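Local atomic coordinates of multicopper oxidase (Arthrobacter sp. FB24, PDB entry 3GDC), a protein that probably oxidises phenolic or similar substrates at bound copper ions and passes the electrons to dioxygen, as laccase-type multicopper oxidases do. Residues L28-V42 with W69-A83. Sequence-based numbering, arbitrary orientation.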
loop_
_atom_site.group_PDB
_atom_site.type_symbol
_atom_site.label_atom_id
_atom_site.label_comp_id
_atom_site.label_asym_id
_atom_site.label_seq_id
_atom_site.Cartn_x
_atom_site.Cartn_y
_atom_site.Cartn_z
ATOM N N LEU A 28 -33.362 7.402 -24.316
ATOM C CA LEU A 28 -34.115 8.431 -23.617
ATOM C C LEU A 28 -34.460 9.600 -24.541
ATOM O O LEU A 28 -33.829 9.764 -25.597
ATOM C CB LEU A 28 -33.315 8.946 -22.419
ATOM C CG LEU A 28 -33.123 8.019 -21.221
ATOM C CD1 LEU A 28 -31.989 8.540 -20.357
ATOM C CD2 LEU A 28 -34.406 7.885 -20.409
ATOM N N PRO A 29 -35.471 10.411 -24.152
ATOM C CA PRO A 29 -35.602 11.733 -24.761
ATOM C C PRO A 29 -34.419 12.581 -24.292
ATOM O O PRO A 29 -34.380 13.018 -23.135
ATOM C CB PRO A 29 -36.927 12.266 -24.192
ATOM C CG PRO A 29 -37.626 11.068 -23.597
ATOM C CD PRO A 29 -36.530 10.157 -23.154
ATOM N N ASP A 30 -33.456 12.747 -25.196
ATOM C CA ASP A 30 -32.199 13.511 -25.025
ATOM C C ASP A 30 -31.037 12.774 -25.711
ATOM O O ASP A 30 -29.923 13.296 -25.806
ATOM C CB ASP A 30 -31.894 13.946 -23.561
ATOM C CG ASP A 30 -31.223 12.855 -22.704
ATOM O OD1 ASP A 30 -31.338 11.648 -23.003
ATOM O OD2 ASP A 30 -30.590 13.226 -21.684
ATOM N N GLY A 31 -31.326 11.563 -26.193
ATOM C CA GLY A 31 -30.374 10.763 -26.966
ATOM C C GLY A 31 -29.578 9.753 -26.149
ATOM O O GLY A 31 -29.014 8.799 -26.703
ATOM N N ARG A 32 -29.528 9.963 -24.835
ATOM C CA ARG A 32 -28.777 9.082 -23.930
ATOM C C ARG A 32 -29.361 7.676 -23.819
ATOM O O ARG A 32 -30.553 7.459 -24.034
ATOM C CB ARG A 32 -28.690 9.682 -22.526
ATOM C CG ARG A 32 -27.790 10.899 -22.394
ATOM C CD ARG A 32 -27.418 11.117 -20.933
ATOM N NE ARG A 32 -28.589 11.371 -20.091
ATOM C CZ ARG A 32 -28.708 10.987 -18.823
ATOM N NH1 ARG A 32 -27.730 10.309 -18.226
ATOM N NH2 ARG A 32 -29.815 11.271 -18.146
ATOM N N THR A 33 -28.500 6.735 -23.438
ATOM C CA THR A 33 -28.896 5.359 -23.187
ATOM C C THR A 33 -29.372 5.198 -21.744
ATOM O O THR A 33 -28.733 5.695 -20.806
ATOM C CB THR A 33 -27.709 4.407 -23.455
ATOM O OG1 THR A 33 -27.367 4.466 -24.844
ATOM C CG2 THR A 33 -28.042 2.973 -23.085
ATOM N N LEU A 34 -30.517 4.542 -21.589
ATOM C CA LEU A 34 -30.998 4.101 -20.287
ATOM C C LEU A 34 -30.677 2.619 -20.153
ATOM O O LEU A 34 -31.154 1.796 -20.935
ATOM C CB LEU A 34 -32.506 4.340 -20.147
ATOM C CG LEU A 34 -33.165 3.814 -18.862
ATOM C CD1 LEU A 34 -32.656 4.547 -17.612
ATOM C CD2 LEU A 34 -34.684 3.908 -18.949
ATOM N N ARG A 35 -29.863 2.279 -19.158
ATOM C CA ARG A 35 -29.366 0.917 -19.015
ATOM C C ARG A 35 -29.862 0.360 -17.685
ATOM O O ARG A 35 -29.711 1.012 -16.654
ATOM C CB ARG A 35 -27.834 0.944 -19.072
ATOM C CG ARG A 35 -27.178 -0.380 -19.292
ATOM C CD ARG A 35 -25.653 -0.212 -19.365
ATOM N NE ARG A 35 -25.210 0.590 -20.506
ATOM C CZ ARG A 35 -25.018 0.126 -21.741
ATOM N NH1 ARG A 35 -25.213 -1.154 -22.027
ATOM N NH2 ARG A 35 -24.612 0.956 -22.699
ATOM N N GLU A 36 -30.458 -0.827 -17.709
ATOM C CA GLU A 36 -31.117 -1.386 -16.515
ATOM C C GLU A 36 -30.758 -2.834 -16.214
ATOM O O GLU A 36 -30.566 -3.647 -17.113
ATOM C CB GLU A 36 -32.640 -1.280 -16.627
ATOM C CG GLU A 36 -33.123 0.085 -17.051
ATOM C CD GLU A 36 -34.614 0.127 -17.214
ATOM O OE1 GLU A 36 -35.319 -0.040 -16.198
ATOM O OE2 GLU A 36 -35.075 0.329 -18.359
ATOM N N TRP A 37 -30.707 -3.160 -14.926
ATOM C CA TRP A 37 -30.437 -4.525 -14.509
ATOM C C TRP A 37 -31.380 -4.916 -13.395
ATOM O O TRP A 37 -31.801 -4.067 -12.606
ATOM C CB TRP A 37 -29.018 -4.655 -13.957
ATOM C CG TRP A 37 -27.894 -4.357 -14.888
ATOM C CD1 TRP A 37 -27.210 -5.252 -15.647
ATOM C CD2 TRP A 37 -27.276 -3.080 -15.111
ATOM N NE1 TRP A 37 -26.214 -4.615 -16.344
ATOM C CE2 TRP A 37 -26.228 -3.283 -16.033
ATOM C CE3 TRP A 37 -27.513 -1.785 -14.630
ATOM C CZ2 TRP A 37 -25.411 -2.242 -16.482
ATOM C CZ3 TRP A 37 -26.700 -0.745 -15.073
ATOM C CH2 TRP A 37 -25.655 -0.984 -15.987
ATOM N N ASP A 38 -31.682 -6.207 -13.311
ATOM C CA ASP A 38 -32.359 -6.761 -12.143
ATOM C C ASP A 38 -31.343 -7.534 -11.318
ATOM O O ASP A 38 -30.683 -8.444 -11.835
ATOM C CB ASP A 38 -33.479 -7.721 -12.550
ATOM C CG ASP A 38 -34.475 -7.087 -13.481
ATOM O OD1 ASP A 38 -34.843 -5.924 -13.244
ATOM O OD2 ASP A 38 -34.883 -7.757 -14.453
ATOM N N ILE A 39 -31.226 -7.173 -10.046
ATOM C CA ILE A 39 -30.274 -7.815 -9.142
ATOM C C ILE A 39 -31.059 -8.293 -7.928
ATOM O O ILE A 39 -31.832 -7.526 -7.330
ATOM C CB ILE A 39 -29.129 -6.835 -8.736
ATOM C CG1 ILE A 39 -28.286 -6.444 -9.968
ATOM C CG2 ILE A 39 -28.252 -7.436 -7.629
ATOM C CD1 ILE A 39 -27.025 -5.602 -9.677
ATOM N N VAL A 40 -30.861 -9.556 -7.560
ATOM C CA VAL A 40 -31.563 -10.150 -6.423
ATOM C C VAL A 40 -30.553 -10.682 -5.409
ATOM O O VAL A 40 -29.636 -11.419 -5.786
ATOM C CB VAL A 40 -32.488 -11.313 -6.871
ATOM C CG1 VAL A 40 -33.237 -11.900 -5.672
ATOM C CG2 VAL A 40 -33.491 -10.855 -7.948
ATOM N N ALA A 41 -30.702 -10.310 -4.134
ATOM C CA ALA A 41 -29.878 -10.910 -3.080
ATOM C C ALA A 41 -30.476 -12.259 -2.683
ATOM O O ALA A 41 -31.664 -12.363 -2.367
ATOM C CB ALA A 41 -29.726 -9.976 -1.868
ATOM N N VAL A 42 -29.666 -13.307 -2.768
ATOM C CA VAL A 42 -30.153 -14.662 -2.511
ATOM C C VAL A 42 -29.154 -15.420 -1.648
ATOM O O VAL A 42 -27.944 -15.347 -1.879
ATOM C CB VAL A 42 -30.415 -15.477 -3.823
ATOM C CG1 VAL A 42 -31.459 -14.818 -4.688
ATOM C CG2 VAL A 42 -29.143 -15.674 -4.622
ATOM N N TRP A 69 -21.622 -3.320 -16.643
ATOM C CA TRP A 69 -20.857 -2.546 -17.619
ATOM C C TRP A 69 -21.736 -1.423 -18.174
ATOM O O TRP A 69 -22.874 -1.662 -18.564
ATOM C CB TRP A 69 -20.390 -3.458 -18.760
ATOM C CG TRP A 69 -19.489 -2.779 -19.757
ATOM C CD1 TRP A 69 -18.119 -2.796 -19.770
ATOM C CD2 TRP A 69 -19.888 -1.955 -20.861
ATOM N NE1 TRP A 69 -17.643 -2.050 -20.829
ATOM C CE2 TRP A 69 -18.710 -1.519 -21.509
ATOM C CE3 TRP A 69 -21.134 -1.555 -21.377
ATOM C CZ2 TRP A 69 -18.736 -0.696 -22.645
ATOM C CZ3 TRP A 69 -21.158 -0.733 -22.502
ATOM C CH2 TRP A 69 -19.967 -0.313 -23.123
ATOM N N ALA A 70 -21.209 -0.207 -18.186
ATOM C CA ALA A 70 -21.923 0.931 -18.776
ATOM C C ALA A 70 -20.953 1.836 -19.511
ATOM O O ALA A 70 -19.738 1.720 -19.350
ATOM C CB ALA A 70 -22.658 1.696 -17.704
ATOM N N ARG A 71 -21.488 2.732 -20.339
ATOM C CA ARG A 71 -20.675 3.770 -20.939
ATOM C C ARG A 71 -20.867 5.088 -20.191
ATOM O O ARG A 71 -21.977 5.412 -19.761
ATOM C CB ARG A 71 -21.048 3.928 -22.407
ATOM C CG ARG A 71 -20.020 4.647 -23.234
ATOM C CD ARG A 71 -20.754 5.525 -24.207
ATOM N NE ARG A 71 -20.143 5.545 -25.529
ATOM C CZ ARG A 71 -20.723 6.087 -26.596
ATOM N NH1 ARG A 71 -21.920 6.650 -26.484
ATOM N NH2 ARG A 71 -20.109 6.060 -27.771
ATOM N N GLU A 72 -19.778 5.839 -20.050
ATOM C CA GLU A 72 -19.772 7.115 -19.348
ATOM C C GLU A 72 -20.976 7.966 -19.761
ATOM O O GLU A 72 -21.222 8.172 -20.947
ATOM C CB GLU A 72 -18.474 7.866 -19.640
ATOM C CG GLU A 72 -18.311 9.160 -18.875
ATOM C CD GLU A 72 -17.080 9.957 -19.299
ATOM O OE1 GLU A 72 -16.365 9.566 -20.256
ATOM O OE2 GLU A 72 -16.832 10.999 -18.666
ATOM N N GLY A 73 -21.734 8.419 -18.771
ATOM C CA GLY A 73 -22.893 9.274 -19.024
ATOM C C GLY A 73 -24.239 8.588 -19.164
ATOM O O GLY A 73 -25.270 9.274 -19.158
ATOM N N ASP A 74 -24.252 7.250 -19.292
ATOM C CA ASP A 74 -25.503 6.475 -19.359
ATOM C C ASP A 74 -26.338 6.726 -18.111
ATOM O O ASP A 74 -25.794 6.975 -17.028
ATOM C CB ASP A 74 -25.252 4.952 -19.445
ATOM C CG ASP A 74 -24.711 4.481 -20.794
ATOM O OD1 ASP A 74 -24.658 5.244 -21.795
ATOM O OD2 ASP A 74 -24.319 3.291 -20.846
ATOM N N ALA A 75 -27.663 6.671 -18.266
ATOM C CA ALA A 75 -28.565 6.705 -17.130
ATOM C C ALA A 75 -28.752 5.263 -16.674
ATOM O O ALA A 75 -29.085 4.391 -17.484
ATOM C CB ALA A 75 -29.908 7.331 -17.525
ATOM N N LEU A 76 -28.523 5.011 -15.388
ATOM C CA LEU A 76 -28.552 3.639 -14.855
ATOM C C LEU A 76 -29.698 3.402 -13.885
ATOM O O LEU A 76 -30.039 4.279 -13.084
ATOM C CB LEU A 76 -27.219 3.285 -14.161
ATOM C CG LEU A 76 -25.904 3.553 -14.906
ATOM C CD1 LEU A 76 -24.717 3.004 -14.106
ATOM C CD2 LEU A 76 -25.909 2.959 -16.306
ATOM N N ARG A 77 -30.272 2.207 -13.966
ATOM C CA ARG A 77 -31.275 1.741 -13.013
ATOM C C ARG A 77 -30.941 0.317 -12.600
ATOM O O ARG A 77 -30.851 -0.584 -13.447
ATOM C CB ARG A 77 -32.683 1.781 -13.618
ATOM C CG ARG A 77 -33.207 3.180 -13.872
ATOM C CD ARG A 77 -34.645 3.132 -14.362
ATOM N NE ARG A 77 -35.077 4.453 -14.811
ATOM C CZ ARG A 77 -36.138 4.677 -15.580
ATOM N NH1 ARG A 77 -36.891 3.667 -16.007
ATOM N NH2 ARG A 77 -36.440 5.918 -15.931
ATOM N N ILE A 78 -30.748 0.120 -11.300
ATOM C CA ILE A 78 -30.560 -1.215 -10.751
ATOM C C ILE A 78 -31.762 -1.563 -9.904
ATOM O O ILE A 78 -31.972 -0.963 -8.852
ATOM C CB ILE A 78 -29.276 -1.305 -9.898
ATOM C CG1 ILE A 78 -28.038 -0.977 -10.749
ATOM C CG2 ILE A 78 -29.179 -2.663 -9.215
ATOM C CD1 ILE A 78 -27.630 -2.057 -11.669
ATOM N N HIS A 79 -32.549 -2.522 -10.380
ATOM C CA HIS A 79 -33.767 -2.959 -9.699
ATOM C C HIS A 79 -33.397 -4.069 -8.740
ATOM O O HIS A 79 -33.238 -5.229 -9.140
ATOM C CB HIS A 79 -34.800 -3.460 -10.718
ATOM C CG HIS A 79 -35.084 -2.475 -11.806
ATOM N ND1 HIS A 79 -35.881 -1.368 -11.611
ATOM C CD2 HIS A 79 -34.659 -2.413 -13.091
ATOM C CE1 HIS A 79 -35.933 -0.662 -12.728
ATOM N NE2 HIS A 79 -35.199 -1.274 -13.641
ATOM N N PHE A 80 -33.238 -3.691 -7.480
ATOM C CA PHE A 80 -32.787 -4.587 -6.427
ATOM C C PHE A 80 -33.970 -5.216 -5.709
ATOM O O PHE A 80 -34.900 -4.514 -5.313
ATOM C CB PHE A 80 -31.925 -3.807 -5.423
ATOM C CG PHE A 80 -31.402 -4.644 -4.284
ATOM C CD1 PHE A 80 -30.719 -5.836 -4.528
ATOM C CD2 PHE A 80 -31.572 -4.223 -2.966
ATOM C CE1 PHE A 80 -30.214 -6.603 -3.468
ATOM C CE2 PHE A 80 -31.074 -4.978 -1.904
ATOM C CZ PHE A 80 -30.396 -6.173 -2.154
ATOM N N THR A 81 -33.942 -6.538 -5.567
ATOM C CA THR A 81 -34.895 -7.252 -4.715
ATOM C C THR A 81 -34.118 -8.071 -3.692
ATOM O O THR A 81 -33.138 -8.744 -4.039
ATOM C CB THR A 81 -35.833 -8.176 -5.523
ATOM O OG1 THR A 81 -36.604 -7.395 -6.438
ATOM C CG2 THR A 81 -36.801 -8.947 -4.601
ATOM N N ASN A 82 -34.543 -7.995 -2.436
ATOM C CA ASN A 82 -33.918 -8.776 -1.378
ATOM C C ASN A 82 -34.714 -10.052 -1.162
ATOM O O ASN A 82 -35.801 -10.021 -0.584
ATOM C CB ASN A 82 -33.799 -7.973 -0.067
ATOM C CG ASN A 82 -33.056 -8.742 1.016
ATOM O OD1 ASN A 82 -32.604 -9.869 0.786
ATOM N ND2 ASN A 82 -32.927 -8.147 2.197
ATOM N N ALA A 83 -34.183 -11.169 -1.655
ATOM C CA ALA A 83 -34.795 -12.474 -1.437
ATOM C C ALA A 83 -34.073 -13.281 -0.349
ATOM O O ALA A 83 -34.322 -14.477 -0.185
ATOM C CB ALA A 83 -34.864 -13.260 -2.756
HETATM O O HOH W 1 -24.467 3.962 -24.153
HETATM O O HOH W 2 -25.788 7.475 -22.829
#
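Arg35 and Asp74 form a side-on salt bridge in which NE and NH2 of the arginine both meet one carboxylate oxygen, OD2, at 2.9 and 3.0 Å. Backbone N of Arg71 gives that oxygen a third bond from above the carboxylate plane. A bend at chi3 (-64°) sets the guanidinium at the edge of the Trp69 ring, with CZ3 of the ring over one guanidinium face, offset toward its rim, and the planes perpendicular. With alanine in place of Arg35, Asp74 would probably lose its charge partner and a gap would open beside Trp69. Strands 33-42 and 75-82 run parallel, hydrogen-bonded from Thr33 to Ala83. On the tightly packed face with Arg35, Ile39 CD1 meets Ile78 CG2 at 3.7 Å, and Trp37 sets its ring edge against Trp69 O and Leu76 CD2. The face of Glu36, Arg77 and His79 is more polar and partly open to solvent: His79 NE2 donates to Glu36 OE1 (2.8 Å), meeting the oxygen on its anti side, while Leu34 CD2 covers the centre of the Arg77 guanidinium. Strand 20-27 pairs with 33-49, and its Arg22 O takes Arg35 NH1; strand 116-122 flanks 75-82 in this cupredoxin-type beta sandwich, where Asn82 touches the copper ligand His88.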